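Local coordinates for hydrogenase expression/formation protein HypE (Desulfovibrio vulgaris subsp. vulgaris, PDB 2Z1U) that binds ATP and magnesium and, as a HypE family member, probably takes part in hydrogenase maturation, at residues A[205-210]-A[290-295]; A[285-290]-A[297-302]; A[224-229]-A[273-278]; A[74-79]-A[115-120]. One frame throughout, in Å; residues are numbered along the deposited sequence.

Contact 1 of 4, residues A[205-210]-A[290-295]; sequences VEKLVL and LREGPH
Leu208 and Leu290 face each other between two helices, and their side chains cross at about a right angle. Each offers a single methyl: CD1 of Leu208 lies 4.0 Å from CD2 of Leu290, an ordinary van der Waals distance. In Leu208, CG beside the backbone N (chi1 -79°) sends the methyl-bearing end toward the facing leucine. The two start differently, since the CB of Leu208 already points at the other helix whereas that of Leu290 leaves to one side, and its CD2 branch brings the side chain up to Leu208. A branched apolar residue suits both places, which are buried among apolar neighbours such as Ala286, Val289 and Leu274.

Beside the leucines the character changes. Lys207 reaches out fully extended, so that its ammonium stands clear of them, and Glu292 extends to meet it. NZ of Lys207 and OE2 of Glu292 remain 4.5 Å apart, too far for a salt bridge. Water 1 joins them: it accepts from Lys207 NZ at 2.8 Å and donates to Glu292 OE2, also at 2.8 Å, with a bend of about 107° at the water. The opposite charges probably favour this bridge, although both residues also touch a crystal neighbour.

Leu208 packs further on Val289 and Ala286, about one and two turns back along helix 280-291 from Glu292. Helix 202-212 thus lies against helix 280-291, while Val205 reaches Leu274, just ahead of strand 275-278, and Glu206 forms a salt bridge with Arg88.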
loop_
_atom_site.group_PDB
_atom_site.type_symbol
_atom_site.label_atom_id
_atom_site.label_comp_id
_atom_site.label_asym_id
_atom_site.label_seq_id
_atom_site.Cartn_x
_atom_site.Cartn_y
_atom_site.Cartn_z
ATOM N N VAL A 205 16.707 -6.423 -15.174
ATOM C CA VAL A 205 16.536 -7.629 -14.342
ATOM C C VAL A 205 15.994 -8.813 -15.146
ATOM O O VAL A 205 16.497 -9.923 -15.022
ATOM C CB VAL A 205 15.649 -7.388 -13.086
ATOM C CG1 VAL A 205 15.347 -8.703 -12.359
ATOM C CG2 VAL A 205 16.332 -6.428 -12.110
ATOM N N GLU A 206 14.963 -8.577 -15.963
ATOM C CA GLU A 206 14.427 -9.638 -16.804
ATOM C C GLU A 206 15.536 -10.277 -17.670
ATOM O O GLU A 206 15.674 -11.511 -17.702
ATOM C CB GLU A 206 13.228 -9.141 -17.643
ATOM C CG GLU A 206 12.681 -10.208 -18.620
ATOM C CD GLU A 206 11.241 -9.983 -19.034
ATOM O OE1 GLU A 206 10.460 -9.439 -18.229
ATOM O OE2 GLU A 206 10.873 -10.385 -20.162
ATOM N N LYS A 207 16.348 -9.448 -18.333
ATOM C CA LYS A 207 17.423 -9.966 -19.183
ATOM C C LYS A 207 18.494 -10.685 -18.366
ATOM O O LYS A 207 19.020 -11.701 -18.809
ATOM C CB LYS A 207 18.062 -8.883 -20.055
ATOM C CG LYS A 207 18.939 -9.475 -21.151
ATOM C CD LYS A 207 19.569 -8.426 -22.046
ATOM C CE LYS A 207 20.149 -9.092 -23.291
ATOM N NZ LYS A 207 20.742 -8.093 -24.210
ATOM N N LEU A 208 18.803 -10.171 -17.172
ATOM C CA LEU A 208 19.756 -10.832 -16.284
ATOM C C LEU A 208 19.293 -12.239 -15.939
ATOM O O LEU A 208 20.044 -13.202 -16.065
ATOM C CB LEU A 208 19.927 -10.042 -14.986
ATOM C CG LEU A 208 20.823 -8.803 -14.985
ATOM C CD1 LEU A 208 20.780 -8.155 -13.598
ATOM C CD2 LEU A 208 22.274 -9.133 -15.397
ATOM N N VAL A 209 18.045 -12.339 -15.500
ATOM C CA VAL A 209 17.509 -13.563 -14.941
ATOM C C VAL A 209 17.268 -14.640 -16.021
ATOM O O VAL A 209 17.635 -15.817 -15.843
ATOM C CB VAL A 209 16.283 -13.204 -14.044
ATOM C CG1 VAL A 209 15.117 -14.139 -14.205
ATOM C CG2 VAL A 209 16.735 -13.019 -12.570
ATOM N N LEU A 210 16.739 -14.212 -17.166
ATOM C CA LEU A 210 16.414 -15.123 -18.270
ATOM C C LEU A 210 17.540 -15.432 -19.251
ATOM O O LEU A 210 17.551 -16.514 -19.840
ATOM C CB LEU A 210 15.193 -14.611 -19.040
ATOM C CG LEU A 210 13.920 -14.430 -18.221
ATOM C CD1 LEU A 210 12.867 -13.770 -19.080
ATOM C CD2 LEU A 210 13.432 -15.765 -17.683
ATOM N N LEU A 290 24.281 -5.161 -17.510
ATOM C CA LEU A 290 24.184 -3.991 -16.644
ATOM C C LEU A 290 24.657 -2.735 -17.368
ATOM O O LEU A 290 24.077 -1.637 -17.176
ATOM C CB LEU A 290 25.013 -4.203 -15.375
ATOM C CG LEU A 290 24.590 -5.366 -14.474
ATOM C CD1 LEU A 290 25.641 -5.599 -13.401
ATOM C CD2 LEU A 290 23.237 -5.070 -13.847
ATOM N N ARG A 291 25.687 -2.819 -18.202
ATOM C CA ARG A 291 26.187 -1.681 -18.989
ATOM C C ARG A 291 25.135 -1.073 -19.927
ATOM O O ARG A 291 25.204 0.111 -20.263
ATOM C CB ARG A 291 27.438 -2.077 -19.791
ATOM C CG ARG A 291 28.684 -2.188 -18.923
ATOM C CD ARG A 291 29.910 -2.508 -19.795
ATOM N NE ARG A 291 31.072 -2.789 -18.960
ATOM C CZ ARG A 291 31.691 -3.963 -18.865
ATOM N NH1 ARG A 291 31.292 -5.025 -19.560
ATOM N NH2 ARG A 291 32.729 -4.065 -18.058
ATOM N N GLU A 292 24.153 -1.883 -20.310
ATOM C CA GLU A 292 23.092 -1.444 -21.208
ATOM C C GLU A 292 21.822 -1.044 -20.466
ATOM O O GLU A 292 20.896 -0.547 -21.091
ATOM C CB GLU A 292 22.816 -2.493 -22.294
ATOM C CG GLU A 292 24.041 -2.821 -23.103
ATOM C CD GLU A 292 23.730 -3.485 -24.430
ATOM O OE1 GLU A 292 24.574 -3.405 -25.320
ATOM O OE2 GLU A 292 22.651 -4.076 -24.586
ATOM N N GLY A 293 21.818 -1.198 -19.139
ATOM C CA GLY A 293 20.662 -0.835 -18.307
ATOM C C GLY A 293 20.688 0.622 -17.894
ATOM O O GLY A 293 21.652 1.319 -18.181
ATOM N N PRO A 294 19.648 1.095 -17.190
ATOM C CA PRO A 294 19.648 2.504 -16.808
ATOM C C PRO A 294 20.917 2.816 -15.994
ATOM O O PRO A 294 21.332 1.984 -15.162
ATOM C CB PRO A 294 18.396 2.615 -15.900
ATOM C CG PRO A 294 17.488 1.511 -16.391
ATOM C CD PRO A 294 18.465 0.392 -16.656
ATOM N N HIS A 295 21.536 3.967 -16.276
ATOM C CA HIS A 295 22.752 4.438 -15.606
ATOM C C HIS A 295 23.956 3.500 -15.740
ATOM O O HIS A 295 24.976 3.665 -15.061
ATOM C CB HIS A 295 22.470 4.790 -14.135
ATOM C CG HIS A 295 21.212 5.577 -13.956
ATOM N ND1 HIS A 295 21.050 6.839 -14.486
ATOM C CD2 HIS A 295 20.035 5.262 -13.371
ATOM C CE1 HIS A 295 19.832 7.273 -14.220
ATOM N NE2 HIS A 295 19.198 6.335 -13.542
HETATM O O HOH W 1 22.537 -6.395 -22.997
#

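Contact 2 of 4, residues A[285-290]-A[297-302]; sequences AALAVL and EHAARI
The peptide group between Ala299 and Ala300 is covered on one face by Leu287, whose CD2 sits above the plane, 3.7 Å from Ala299 C and 3.6 Å from Ala300 N. The other branch, CD1, reaches along the chain to Arg301 N at 4.0 Å. A second flat group, the ring of His298, is covered on one face by its neighbour Glu297, with CG 3.3 Å above the ring plane and over its centre.

Leu287 reaches there with chi1 at -124°, away from the staggered positions, which suggests some strain. One turn further along helix 280-291, the CB of Leu290 meets the CB of Ala299 at 3.6 Å. Alanine suits this spot: its CB points at the helix, and so small a side chain lets Leu290 CA and Ala299 CA approach to 5.9 Å.

Ala300 is bonded through its backbone to Ile170, so the leucine covers a strand that runs antiparallel beside 167-170 in the sheet.

No hydrogen bond crosses between the two segments. The contact itself therefore rests on shape and van der Waals fit, while salt bridges from Arg301 to Glu280 and Glu284 of the same helix probably fix the strand's position along it.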
loop_
_atom_site.group_PDB
_atom_site.type_symbol
_atom_site.label_atom_id
_atom_site.label_comp_id
_atom_site.label_asym_id
_atom_site.label_seq_id
_atom_site.Cartn_x
_atom_site.Cartn_y
_atom_site.Cartn_z
ATOM N N ALA A 285 29.180 -11.706 -18.305
ATOM C CA ALA A 285 27.911 -11.601 -19.042
ATOM C C ALA A 285 26.904 -10.676 -18.328
ATOM O O ALA A 285 26.292 -9.823 -18.967
ATOM C CB ALA A 285 27.314 -12.984 -19.300
ATOM N N ALA A 286 26.767 -10.808 -17.004
ATOM C CA ALA A 286 25.868 -9.944 -16.233
ATOM C C ALA A 286 26.278 -8.475 -16.331
ATOM O O ALA A 286 25.436 -7.595 -16.523
ATOM C CB ALA A 286 25.800 -10.385 -14.754
ATOM N N LEU A 287 27.575 -8.227 -16.199
ATOM C CA LEU A 287 28.141 -6.890 -16.328
ATOM C C LEU A 287 27.871 -6.293 -17.711
ATOM O O LEU A 287 27.616 -5.096 -17.822
ATOM C CB LEU A 287 29.664 -6.929 -16.105
ATOM C CG LEU A 287 30.263 -6.045 -15.019
ATOM C CD1 LEU A 287 31.751 -5.812 -15.311
ATOM C CD2 LEU A 287 29.510 -4.719 -14.792
ATOM N N ALA A 288 27.970 -7.115 -18.760
ATOM C CA ALA A 288 27.644 -6.664 -20.111
ATOM C C ALA A 288 26.190 -6.190 -20.176
ATOM O O ALA A 288 25.879 -5.190 -20.814
ATOM C CB ALA A 288 27.892 -7.773 -21.151
ATOM N N VAL A 289 25.301 -6.916 -19.510
ATOM C CA VAL A 289 23.886 -6.555 -19.472
ATOM C C VAL A 289 23.656 -5.262 -18.671
ATOM O O VAL A 289 22.940 -4.361 -19.115
ATOM C CB VAL A 289 23.021 -7.746 -18.958
ATOM C CG1 VAL A 289 21.611 -7.296 -18.591
ATOM C CG2 VAL A 289 22.984 -8.860 -20.032
ATOM N N LEU A 290 24.281 -5.161 -17.510
ATOM C CA LEU A 290 24.184 -3.991 -16.644
ATOM C C LEU A 290 24.657 -2.735 -17.368
ATOM O O LEU A 290 24.077 -1.637 -17.176
ATOM C CB LEU A 290 25.013 -4.203 -15.375
ATOM C CG LEU A 290 24.590 -5.366 -14.474
ATOM C CD1 LEU A 290 25.641 -5.599 -13.401
ATOM C CD2 LEU A 290 23.237 -5.070 -13.847
ATOM N N GLU A 297 26.377 3.325 -17.790
ATOM C CA GLU A 297 27.707 3.828 -18.109
ATOM C C GLU A 297 28.725 3.382 -17.064
ATOM O O GLU A 297 29.898 3.276 -17.345
ATOM C CB GLU A 297 27.689 5.355 -18.197
ATOM C CG GLU A 297 27.035 6.037 -17.006
ATOM C CD GLU A 297 25.535 6.183 -17.170
ATOM O OE1 GLU A 297 24.937 7.021 -16.462
ATOM O OE2 GLU A 297 24.954 5.457 -18.004
ATOM N N HIS A 298 28.249 3.273 -15.832
ATOM C CA HIS A 298 29.149 3.100 -14.700
ATOM C C HIS A 298 29.003 1.755 -14.009
ATOM O O HIS A 298 29.549 1.569 -12.909
ATOM C CB HIS A 298 28.944 4.232 -13.689
ATOM C CG HIS A 298 29.256 5.585 -14.239
ATOM N ND1 HIS A 298 28.432 6.672 -14.050
ATOM C CD2 HIS A 298 30.301 6.025 -14.976
ATOM C CE1 HIS A 298 28.956 7.727 -14.648
ATOM N NE2 HIS A 298 30.087 7.360 -15.220
ATOM N N ALA A 299 28.260 0.830 -14.626
ATOM C CA ALA A 299 28.183 -0.543 -14.098
ATOM C C ALA A 299 29.592 -1.092 -13.900
ATOM O O ALA A 299 30.463 -0.854 -14.728
ATOM C CB ALA A 299 27.381 -1.451 -15.022
ATOM N N ALA A 300 29.814 -1.795 -12.788
ATOM C CA ALA A 300 31.152 -2.303 -12.452
ATOM C C ALA A 300 31.144 -3.501 -11.516
ATOM O O ALA A 300 30.237 -3.673 -10.711
ATOM C CB ALA A 300 32.019 -1.190 -11.857
ATOM N N ARG A 301 32.164 -4.338 -11.646
ATOM C CA ARG A 301 32.464 -5.319 -10.627
ATOM C C ARG A 301 33.049 -4.525 -9.437
ATOM O O ARG A 301 34.016 -3.774 -9.603
ATOM C CB ARG A 301 33.469 -6.336 -11.162
ATOM C CG ARG A 301 33.808 -7.466 -10.202
ATOM C CD ARG A 301 35.068 -8.158 -10.660
ATOM N NE ARG A 301 34.916 -8.835 -11.950
ATOM C CZ ARG A 301 34.579 -10.114 -12.093
ATOM N NH1 ARG A 301 34.472 -10.639 -13.310
ATOM N NH2 ARG A 301 34.355 -10.869 -11.015
ATOM N N ILE A 302 32.431 -4.630 -8.263
ATOM C CA ILE A 302 32.962 -3.890 -7.087
ATOM C C ILE A 302 33.601 -4.753 -5.999
ATOM O O ILE A 302 34.203 -4.231 -5.045
ATOM C CB ILE A 302 31.901 -2.961 -6.433
ATOM C CG1 ILE A 302 30.775 -3.783 -5.773
ATOM C CG2 ILE A 302 31.377 -1.944 -7.443
ATOM C CD1 ILE A 302 29.817 -2.961 -4.921
#

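Contact 3 of 4, residues A[224-229]-A[273-278]; sequences GGLATT and KLICIL
Ile275 is met by two residues of helix 225-237. Leu226 CD1 comes in across its side chain, 3.7 Å from both CD1 and CG1 of Ile275, the two side chains meeting at a slant. Leu226 gets there with CG anti to the backbone N (chi1 177°), which swings its branch toward the strand. Thr229 approaches tip to tip, its OG1 only 3.0 Å from Ile275 CD1. That distance is uncomfortably short, and chi1 of Thr229 (109°) is far from a staggered value, so the exact placing of the hydroxyl is doubtful; as modelled, it is buried without a hydrogen-bond partner.

A second shell surrounds these groups. Ile168 and Ile170 of strand 167-170 touch Ile275, Ile170 also backs Leu226, and Pro221 and Arg219 pack on Thr229. A beta-branched isoleucine suits the strand, and its apolar end suits the buried face. Gly224 and Gly225, leading into Leu226, both have positive phi, a conformation that glycine tolerates easily. They follow Thr222 and Arg223 of the ATP pocket, and the side chain of Thr229 lies about 7 Å from a bound magnesium.

Helix 225-237 therefore covers one face of the mixed sheet where strand 275-278 runs between strands 217-219 and 167-170.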
loop_
_atom_site.group_PDB
_atom_site.type_symbol
_atom_site.label_atom_id
_atom_site.label_comp_id
_atom_site.label_asym_id
_atom_site.label_seq_id
_atom_site.Cartn_x
_atom_site.Cartn_y
_atom_site.Cartn_z
ATOM N N GLY A 224 20.078 3.825 3.627
ATOM C CA GLY A 224 21.324 3.255 4.114
ATOM C C GLY A 224 22.372 3.044 3.032
ATOM O O GLY A 224 23.536 2.826 3.347
ATOM N N GLY A 225 21.959 3.081 1.761
ATOM C CA GLY A 225 22.907 3.046 0.644
ATOM C C GLY A 225 23.554 1.690 0.409
ATOM O O GLY A 225 23.102 0.674 0.946
ATOM N N LEU A 226 24.613 1.684 -0.398
ATOM C CA LEU A 226 25.343 0.467 -0.732
ATOM C C LEU A 226 25.817 -0.262 0.525
ATOM O O LEU A 226 25.673 -1.486 0.641
ATOM C CB LEU A 226 26.569 0.815 -1.592
ATOM C CG LEU A 226 27.511 -0.340 -1.976
ATOM C CD1 LEU A 226 26.818 -1.354 -2.879
ATOM C CD2 LEU A 226 28.820 0.159 -2.628
ATOM N N ALA A 227 26.381 0.498 1.460
ATOM C CA ALA A 227 26.980 -0.111 2.650
ATOM C C ALA A 227 25.940 -0.882 3.462
ATOM O O ALA A 227 26.173 -2.031 3.818
ATOM C CB ALA A 227 27.696 0.924 3.485
ATOM N N THR A 228 24.695 -0.396 3.636
ATOM C CA THR A 228 23.864 -1.157 4.531
ATOM C C THR A 228 23.062 -2.242 3.730
ATOM O O THR A 228 22.882 -3.370 4.338
ATOM C CB THR A 228 22.858 -0.328 5.352
ATOM O OG1 THR A 228 23.569 0.579 6.205
ATOM C CG2 THR A 228 21.988 -1.241 6.203
ATOM N N THR A 229 22.910 -2.193 2.358
ATOM C CA THR A 229 22.430 -3.402 1.650
ATOM C C THR A 229 23.466 -4.520 1.576
ATOM O O THR A 229 23.082 -5.686 1.626
ATOM C CB THR A 229 21.760 -3.204 0.218
ATOM O OG1 THR A 229 22.626 -3.710 -0.800
ATOM C CG2 THR A 229 21.398 -1.790 -0.053
ATOM N N LYS A 273 19.297 2.123 -9.031
ATOM C CA LYS A 273 20.526 1.296 -8.989
ATOM C C LYS A 273 20.217 -0.074 -8.392
ATOM O O LYS A 273 19.297 -0.201 -7.580
ATOM C CB LYS A 273 21.595 1.960 -8.075
ATOM C CG LYS A 273 22.061 3.317 -8.557
ATOM C CD LYS A 273 22.929 3.184 -9.800
ATOM C CE LYS A 273 22.802 4.398 -10.699
ATOM N NZ LYS A 273 22.793 5.664 -9.892
ATOM N N LEU A 274 20.995 -1.085 -8.765
ATOM C CA LEU A 274 20.907 -2.378 -8.083
ATOM C C LEU A 274 22.283 -2.975 -7.835
ATOM O O LEU A 274 23.256 -2.631 -8.506
ATOM C CB LEU A 274 20.031 -3.379 -8.872
ATOM C CG LEU A 274 20.433 -3.819 -10.298
ATOM C CD1 LEU A 274 21.560 -4.872 -10.356
ATOM C CD2 LEU A 274 19.192 -4.352 -11.037
ATOM N N ILE A 275 22.331 -3.880 -6.864
ATOM C CA ILE A 275 23.454 -4.753 -6.632
ATOM C C ILE A 275 23.073 -6.118 -7.190
ATOM O O ILE A 275 21.962 -6.595 -6.968
ATOM C CB ILE A 275 23.774 -4.873 -5.107
ATOM C CG1 ILE A 275 24.348 -3.556 -4.593
ATOM C CG2 ILE A 275 24.780 -6.002 -4.817
ATOM C CD1 ILE A 275 23.526 -2.905 -3.513
ATOM N N CYS A 276 24.004 -6.736 -7.909
ATOM C CA CYS A 276 23.785 -8.059 -8.449
ATOM C C CYS A 276 24.917 -8.983 -8.009
ATOM O O CYS A 276 26.088 -8.724 -8.274
ATOM C CB CYS A 276 23.687 -7.998 -9.985
ATOM S SG CYS A 276 23.642 -9.595 -10.824
ATOM N N ILE A 277 24.545 -10.067 -7.339
ATOM C CA ILE A 277 25.517 -11.057 -6.854
ATOM C C ILE A 277 25.205 -12.398 -7.521
ATOM O O ILE A 277 24.042 -12.814 -7.566
ATOM C CB ILE A 277 25.515 -11.129 -5.296
ATOM C CG1 ILE A 277 25.943 -9.773 -4.725
ATOM C CG2 ILE A 277 26.473 -12.220 -4.781
ATOM C CD1 ILE A 277 25.710 -9.574 -3.232
ATOM N N LEU A 278 26.248 -13.038 -8.058
ATOM C CA LEU A 278 26.145 -14.242 -8.887
ATOM C C LEU A 278 27.521 -14.937 -9.034
ATOM O O LEU A 278 28.560 -14.287 -8.882
ATOM C CB LEU A 278 25.579 -13.872 -10.272
ATOM C CG LEU A 278 26.488 -13.363 -11.411
ATOM C CD1 LEU A 278 25.642 -13.228 -12.647
ATOM C CD2 LEU A 278 27.183 -12.040 -11.091
#

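Contact 4 of 4, residues A[74-79]-A[115-120]; sequences AVHGTV and GKAARE
Two helices packed on the sheet of the N-terminal AIR synthase-related region meet where Val75 and His76 of helix 70-83 close over Ala117 of helix 104-121. CG1 of Val75 is 3.7 Å from Ala117 CB and equally far, 3.7 Å, from Ala118 N, so this one methyl settles against the small residues and the backbone of the facing helix. It stands anti to the backbone N (chi1 174°), which directs it across the gap. Roughly at right angles to this approach, the imidazole of His76 reaches the same Ala117 CB, with NE2 3.5 Å away; the methyl meets this ring obliquely. Alanine suits the meeting point because its single methyl can touch both larger side chains and let the helices come close, and CA atoms of Val75 and Ala117 approach to 6.3 Å.

The short segments have axes 9.1 Å apart at closest and run 33° from parallel. Helix 104-121 links the parallel neighbouring strands 87-99 and 124-133 in a beta-alpha-beta crossover, while helix 70-83 rests on the same sheet through Thr78, which touches Leu92 and Asp56. Asp56 belongs to the ATP pocket, and the side chain of Val75 is about 11 Å from the nucleotide.

His76 is steadied at its polar end by Ser198, whose OG bonds to ND1. At the other ring nitrogen, water 2 lies in the ring plane and makes a weak hydrogen bond, 3.3 Å from NE2, then donates to Glu120 OE1 at 3.2 Å. Glu120 also has Lys116 nearby as a long ion pair, one helical turn back on the exposed side.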
loop_
_atom_site.group_PDB
_atom_site.type_symbol
_atom_site.label_atom_id
_atom_site.label_comp_id
_atom_site.label_asym_id
_atom_site.label_seq_id
_atom_site.Cartn_x
_atom_site.Cartn_y
_atom_site.Cartn_z
ATOM N N ALA A 74 7.570 6.728 -6.440
ATOM C CA ALA A 74 6.492 5.815 -6.076
ATOM C C ALA A 74 6.343 4.638 -7.071
ATOM O O ALA A 74 6.174 3.481 -6.659
ATOM C CB ALA A 74 5.193 6.579 -5.927
ATOM N N VAL A 75 6.431 4.929 -8.369
ATOM C CA VAL A 75 6.402 3.864 -9.385
ATOM C C VAL A 75 7.735 3.081 -9.498
ATOM O O VAL A 75 7.747 1.852 -9.332
ATOM C CB VAL A 75 5.907 4.399 -10.751
ATOM C CG1 VAL A 75 6.027 3.345 -11.834
ATOM C CG2 VAL A 75 4.440 4.854 -10.617
ATOM N N HIS A 76 8.838 3.779 -9.793
ATOM C CA HIS A 76 10.144 3.121 -9.993
ATOM C C HIS A 76 10.584 2.256 -8.810
ATOM O O HIS A 76 11.026 1.114 -8.990
ATOM C CB HIS A 76 11.257 4.151 -10.304
ATOM C CG HIS A 76 11.031 4.923 -11.569
ATOM N ND1 HIS A 76 11.551 6.184 -11.779
ATOM C CD2 HIS A 76 10.324 4.621 -12.684
ATOM C CE1 HIS A 76 11.178 6.619 -12.971
ATOM N NE2 HIS A 76 10.427 5.692 -13.534
ATOM N N GLY A 77 10.451 2.794 -7.606
ATOM C CA GLY A 77 10.957 2.095 -6.397
ATOM C C GLY A 77 10.235 0.764 -6.202
ATOM O O GLY A 77 10.847 -0.247 -5.817
ATOM N N THR A 78 8.934 0.755 -6.477
ATOM C CA THR A 78 8.106 -0.425 -6.237
ATOM C C THR A 78 8.235 -1.441 -7.401
ATOM O O THR A 78 8.327 -2.659 -7.171
ATOM C CB THR A 78 6.657 -0.017 -5.914
ATOM O OG1 THR A 78 6.641 0.560 -4.599
ATOM C CG2 THR A 78 5.725 -1.207 -5.928
ATOM N N VAL A 79 8.273 -0.925 -8.628
ATOM C CA VAL A 79 8.665 -1.717 -9.802
ATOM C C VAL A 79 10.028 -2.396 -9.506
ATOM O O VAL A 79 10.183 -3.613 -9.700
ATOM C CB VAL A 79 8.732 -0.840 -11.094
ATOM C CG1 VAL A 79 9.519 -1.542 -12.228
ATOM C CG2 VAL A 79 7.331 -0.465 -11.590
ATOM N N GLY A 115 1.780 8.034 -14.140
ATOM C CA GLY A 115 1.246 7.495 -15.387
ATOM C C GLY A 115 2.350 7.201 -16.377
ATOM O O GLY A 115 2.444 6.096 -16.895
ATOM N N LYS A 116 3.193 8.201 -16.620
ATOM C CA LYS A 116 4.341 8.094 -17.517
ATOM C C LYS A 116 5.337 6.997 -17.102
ATOM O O LYS A 116 5.824 6.222 -17.942
ATOM C CB LYS A 116 5.064 9.444 -17.581
ATOM C CG LYS A 116 6.009 9.602 -18.777
ATOM C CD LYS A 116 7.156 10.555 -18.442
ATOM C CE LYS A 116 8.129 10.717 -19.604
ATOM N NZ LYS A 116 9.367 11.374 -19.126
ATOM N N ALA A 117 5.656 6.947 -15.809
ATOM C CA ALA A 117 6.593 5.963 -15.295
ATOM C C ALA A 117 6.049 4.533 -15.442
ATOM O O ALA A 117 6.775 3.610 -15.830
ATOM C CB ALA A 117 6.954 6.269 -13.815
ATOM N N ALA A 118 4.774 4.356 -15.133
ATOM C CA ALA A 118 4.137 3.049 -15.249
ATOM C C ALA A 118 4.110 2.558 -16.710
ATOM O O ALA A 118 4.395 1.385 -16.970
ATOM C CB ALA A 118 2.713 3.085 -14.656
ATOM N N ARG A 119 3.775 3.454 -17.645
ATOM C CA ARG A 119 3.804 3.135 -19.082
ATOM C C ARG A 119 5.179 2.681 -19.522
ATOM O O ARG A 119 5.299 1.683 -20.230
ATOM C CB ARG A 119 3.396 4.329 -19.949
ATOM C CG ARG A 119 1.934 4.601 -19.960
ATOM C CD ARG A 119 1.593 5.786 -20.866
ATOM N NE ARG A 119 0.738 6.662 -20.081
ATOM C CZ ARG A 119 1.039 7.905 -19.723
ATOM N NH1 ARG A 119 2.156 8.484 -20.143
ATOM N NH2 ARG A 119 0.182 8.579 -18.963
ATOM N N GLU A 120 6.200 3.429 -19.110
ATOM C CA GLU A 120 7.588 3.140 -19.484
ATOM C C GLU A 120 8.067 1.820 -18.908
ATOM O O GLU A 120 8.817 1.098 -19.560
ATOM C CB GLU A 120 8.520 4.292 -19.063
ATOM C CG GLU A 120 8.158 5.595 -19.818
ATOM C CD GLU A 120 9.197 6.705 -19.709
ATOM O OE1 GLU A 120 10.089 6.614 -18.831
ATOM O OE2 GLU A 120 9.108 7.672 -20.512
HETATM O O HOH W 2 9.687 7.874 -15.946
#

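Overall arrangement
Contacts 1, 2 and 3 form a continuous cluster within the C-terminal AIR synthase-related range. Contacts 1 and 2 have centres about 9 Å apart and share helix 280-291, in which Leu290 serves both; their segments alternate along the chain. Contact 3, about 15 and 13 Å from them between centres, is nested in the loop closed by contact 1 and reaches the same seven-stranded sheet as contact 2, touching both through Leu274. It lies nearest the bound ATP and magnesium, with contacts 1 and 2 farther out. Contact 4 closes earlier in the chain, in the N-terminal range. Its centre is about 17 Å from that of contact 1 and 21 Å from that of contact 3, and it touches none of the others.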